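PDB 4Q88: glycoside hydrolase family 88 protein from Bacteroides vulgatus, which is not characterised in detail but probably hydrolyses glycosidic bonds, as a largely helical member of the six-hairpin glycosidase clan. Local coordinates for residues Gly255-Thr258 with Arg259-Asp263; Asn305-Lys308 with Thr309-Gln313. All coordinates share one frame; numbering follows the deposited sequence.

Contact 1 of 2, residues Gly255-Thr258 with Arg259-Asp263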
# COMPACT_ATOMS: atom_id res chain seq x y z
N GLY A 255 -15.14 -12.48 6.26
CA GLY A 255 -14.79 -11.07 6.05
C GLY A 255 -13.38 -10.83 5.51
O GLY A 255 -13.07 -9.73 5.08
N TYR A 256 -12.49 -11.83 5.58
CA TYR A 256 -11.17 -11.67 5.00
C TYR A 256 -11.17 -12.10 3.52
O TYR A 256 -12.19 -12.64 3.02
CB TYR A 256 -10.15 -12.43 5.77
CG TYR A 256 -10.44 -13.95 5.89
CD1 TYR A 256 -10.14 -14.82 4.86
CD2 TYR A 256 -10.97 -14.49 7.08
CE1 TYR A 256 -10.39 -16.18 4.97
CE2 TYR A 256 -11.21 -15.86 7.18
CZ TYR A 256 -10.93 -16.68 6.15
OH TYR A 256 -11.18 -18.02 6.32
N TRP A 257 -10.05 -11.84 2.85
CA TRP A 257 -9.78 -12.37 1.53
C TRP A 257 -8.65 -13.38 1.62
O TRP A 257 -7.67 -13.16 2.37
CB TRP A 257 -9.40 -11.25 0.57
CG TRP A 257 -10.59 -10.41 0.15
CD1 TRP A 257 -11.26 -10.49 -1.04
CD2 TRP A 257 -11.18 -9.30 0.86
NE1 TRP A 257 -12.25 -9.56 -1.07
CE2 TRP A 257 -12.25 -8.82 0.07
CE3 TRP A 257 -10.98 -8.73 2.14
CZ2 TRP A 257 -13.07 -7.75 0.47
CZ3 TRP A 257 -11.77 -7.63 2.51
CH2 TRP A 257 -12.81 -7.18 1.70
N THR A 258 -8.77 -14.49 0.92
CA THR A 258 -7.67 -15.48 0.87
C THR A 258 -6.54 -15.08 -0.07
O THR A 258 -6.73 -14.32 -1.04
CB THR A 258 -8.22 -16.87 0.44
OG1 THR A 258 -8.96 -16.76 -0.79
CG2 THR A 258 -9.13 -17.42 1.48
N ARG A 259 -5.36 -15.64 0.17
CA ARG A 259 -4.18 -15.25 -0.55
C ARG A 259 -4.29 -15.41 -2.09
O ARG A 259 -3.73 -14.60 -2.82
CB ARG A 259 -2.99 -16.03 -0.02
CG ARG A 259 -2.53 -15.58 1.38
CD ARG A 259 -1.64 -16.67 1.97
NE ARG A 259 -2.45 -17.72 2.55
CZ ARG A 259 -1.98 -18.90 2.92
NH1 ARG A 259 -0.65 -19.13 2.90
NH2 ARG A 259 -2.83 -19.82 3.41
N SER A 260 -4.95 -16.48 -2.56
CA SER A 260 -5.36 -16.60 -3.94
C SER A 260 -6.83 -16.25 -3.97
O SER A 260 -7.68 -16.98 -3.43
CB SER A 260 -5.11 -18.03 -4.50
OG SER A 260 -5.36 -18.04 -5.88
N LEU A 261 -7.14 -15.06 -4.50
CA LEU A 261 -8.42 -14.43 -4.27
C LEU A 261 -9.62 -15.26 -4.72
O LEU A 261 -10.63 -15.30 -4.00
CB LEU A 261 -8.48 -13.04 -4.94
CG LEU A 261 -7.68 -11.95 -4.28
CD1 LEU A 261 -7.52 -10.73 -5.21
CD2 LEU A 261 -8.27 -11.54 -2.94
N ILE A 262 -9.49 -15.94 -5.86
CA ILE A 262 -10.59 -16.74 -6.35
C ILE A 262 -10.34 -18.27 -6.29
O ILE A 262 -11.14 -19.03 -6.77
CB ILE A 262 -11.11 -16.24 -7.70
CG1 ILE A 262 -10.04 -16.34 -8.77
CG2 ILE A 262 -11.56 -14.77 -7.59
CD1 ILE A 262 -10.61 -16.12 -10.16
N ASP A 263 -9.29 -18.70 -5.56
CA ASP A 263 -9.09 -20.12 -5.18
C ASP A 263 -8.77 -20.19 -3.67
O ASP A 263 -7.61 -20.37 -3.26
CB ASP A 263 -8.02 -20.75 -5.99
CG ASP A 263 -8.04 -22.28 -5.89
OD1 ASP A 263 -8.66 -22.80 -4.94
OD2 ASP A 263 -7.48 -22.97 -6.75
O HOH W 1 -10.88 -14.28 -1.24
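Chi1 of Thr258 (54°) sets OG1 between its own backbone N and carbonyl carbon, which directs the hydroxyl forward along the chain to the carbonyl of Ser260. Thr258 OG1 donates to Ser260 O at 2.9 Å, coming from above the carbonyl plane rather than along a lone pair. The amide N of Asp263 approaches the same oxygen, Ser260 O, from the opposite face at 3.2 Å, closing a type I beta turn from Ser260 to Asp263. One carbonyl is thus gripped by two donors, a threonine hydroxyl and the turn's own N-H, which ties the turn to the extended chain before it. A water adds a second link: it accepts from Thr258 N at 3.0 Å and donates to Leu261 O, also at 3.0 Å.

The apolar half of the contact is a single branch. In Leu261, chi1 of -73° sets CG anti to the carbonyl carbon, and the methyl CD2 ends up against Trp257, 3.7 Å from both its CB and its CD1. The two side chains meet obliquely at the pyrrole end of the indole.

Polar side chains of the loop fasten it to the rest of the chain: Ser260 OG bonds Asp206 OD1, Asp263 OD2 and OD1 are hydrogen-bonded to Thr200 OG1 and Asn202 ND2, and Arg259 NH2 reaches the carbonyls of Gln332 and Pro268. This irregular connection between helices 233-249 and 272-287 runs over the helical body, with the Trp257 indole bonded to Ile247 O and lodged against Phe278, Phe282 and Ile299, while Leu261 leans on helices 209-225 and 272-287.

Contact 2 of 2, residues Asn305-Lys308 with Thr309-Gln313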
# COMPACT_ATOMS: atom_id res chain seq x y z
N ASN A 305 -14.75 -6.14 10.99
CA ASN A 305 -15.01 -7.05 12.10
C ASN A 305 -13.94 -8.15 12.18
O ASN A 305 -13.42 -8.46 13.27
CB ASN A 305 -16.41 -7.67 12.04
CG ASN A 305 -16.65 -8.62 13.19
OD1 ASN A 305 -16.68 -8.20 14.35
ND2 ASN A 305 -16.71 -9.90 12.90
N TYR A 306 -13.53 -8.67 11.02
CA TYR A 306 -12.41 -9.62 10.99
C TYR A 306 -11.12 -8.99 11.53
O TYR A 306 -10.39 -9.59 12.35
CB TYR A 306 -12.15 -10.15 9.56
CG TYR A 306 -10.74 -10.73 9.47
CD1 TYR A 306 -10.49 -12.02 9.83
CD2 TYR A 306 -9.67 -9.95 9.01
CE1 TYR A 306 -9.22 -12.55 9.74
CE2 TYR A 306 -8.38 -10.46 8.96
CZ TYR A 306 -8.17 -11.77 9.32
OH TYR A 306 -6.91 -12.28 9.30
N LEU A 307 -10.81 -7.78 11.06
CA LEU A 307 -9.58 -7.13 11.47
C LEU A 307 -9.56 -6.89 13.00
O LEU A 307 -8.52 -7.07 13.63
CB LEU A 307 -9.39 -5.79 10.77
CG LEU A 307 -9.08 -5.95 9.25
CD1 LEU A 307 -9.10 -4.62 8.55
CD2 LEU A 307 -7.73 -6.61 9.08
N LYS A 308 -10.69 -6.43 13.53
CA LYS A 308 -10.79 -5.99 14.94
C LYS A 308 -10.84 -7.20 15.87
O LYS A 308 -10.31 -7.15 16.98
CB LYS A 308 -12.05 -5.14 15.12
CG LYS A 308 -12.46 -4.78 16.53
CD LYS A 308 -13.83 -4.13 16.54
CE LYS A 308 -14.02 -3.27 17.78
NZ LYS A 308 -15.40 -2.70 17.85
N THR A 309 -11.46 -8.28 15.41
CA THR A 309 -11.76 -9.46 16.26
C THR A 309 -10.73 -10.57 16.14
O THR A 309 -10.44 -11.27 17.12
CB THR A 309 -13.13 -10.09 15.91
OG1 THR A 309 -14.15 -9.09 15.95
CG2 THR A 309 -13.49 -11.21 16.87
N THR A 310 -10.21 -10.76 14.93
CA THR A 310 -9.30 -11.87 14.66
C THR A 310 -7.85 -11.44 14.44
O THR A 310 -6.93 -12.03 15.01
CB THR A 310 -9.83 -12.70 13.48
OG1 THR A 310 -11.12 -13.23 13.81
CG2 THR A 310 -8.90 -13.83 13.13
N ALA A 311 -7.60 -10.44 13.58
CA ALA A 311 -6.21 -10.06 13.33
C ALA A 311 -5.60 -9.36 14.53
O ALA A 311 -4.46 -9.67 14.93
CB ALA A 311 -6.14 -9.17 12.10
N LEU A 312 -6.32 -8.40 15.09
CA LEU A 312 -5.87 -7.67 16.27
C LEU A 312 -5.79 -8.59 17.47
O LEU A 312 -6.77 -9.27 17.78
CB LEU A 312 -6.85 -6.55 16.59
CG LEU A 312 -6.57 -5.66 17.80
CD1 LEU A 312 -5.26 -4.94 17.62
CD2 LEU A 312 -7.69 -4.68 18.01
N GLN A 313 -4.63 -8.61 18.11
CA GLN A 313 -4.48 -9.32 19.38
C GLN A 313 -4.56 -8.33 20.55
O GLN A 313 -4.44 -7.11 20.36
CB GLN A 313 -3.19 -10.13 19.35
CG GLN A 313 -3.09 -11.02 18.10
CD GLN A 313 -1.87 -11.92 18.09
OE1 GLN A 313 -1.04 -11.88 19.00
NE2 GLN A 313 -1.76 -12.76 17.06
O HOH W 2 -8.99 -8.21 19.17
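The Tyr306 ring is met obliquely by two methyl groups: Thr310 CG2 lies 3.6 Å from Tyr306 CE1, and Ala311 CB, on the same side of the ring plane, sits 4.1 Å from Tyr306 CE2 at the opposite edge. The Tyr256 ring lies on the other side. Tyr306 and Thr310 cross at about a right angle, with Thr310 CB and CG2 meeting the CD1-CE1 side. With CG opposite the backbone N (chi1 161°), the ring comes back to these residues although its CB points away. Replacing Tyr306 by an alanine is likely to open a gap beside Thr310 and Ala311 and to leave Thr272 OG1 without its phenol partner.

The backbone beneath widens into a pi-type turn. Tyr306 O takes both Thr310 N (2.8 Å) and Ala311 N (3.2 Å), and Leu307 O accepts Leu312 N at 3.0 Å as the chain leaves helical angles. In one of two Thr309 conformers, Thr309 OG1 donates to Asn305 O (2.8 Å) from the carbonyl face opposite Thr309 N. A water then bridges the helix end, donating to Lys308 O and Leu312 O (both 2.8 Å). The extended Lys308 chain ends in salt bridges to Glu11 and Glu15.

These last turns of helix 293-311 are flanked on several sides: Tyr306, Leu307 and Ala311 face helix 272-287, Leu307 also meets helix 341-358, and Leu312 rests on helix 13-30.

Contact 1 is buried almost throughout, whereas contact 2 is only partly so, with Asn305 and Thr309 exposed at its outer side. Both pack on helix 272-287; contact 1 also touches helix 293-311, whose end contact 2 forms. Residues 255-263 are part of the loop leading towards helix 272-287. Both use a threonine hydroxyl and a bridging water, but contact 1 adds just a single turn bond, contact 2 a run of main-chain helical bonds. Their centres lie about 16 Å apart, yet they touch: the rings of Tyr256 and Tyr306 meet edge-to-face, with Tyr256 CD2 3.7 Å from Tyr306 CD1, joining loop to helix end.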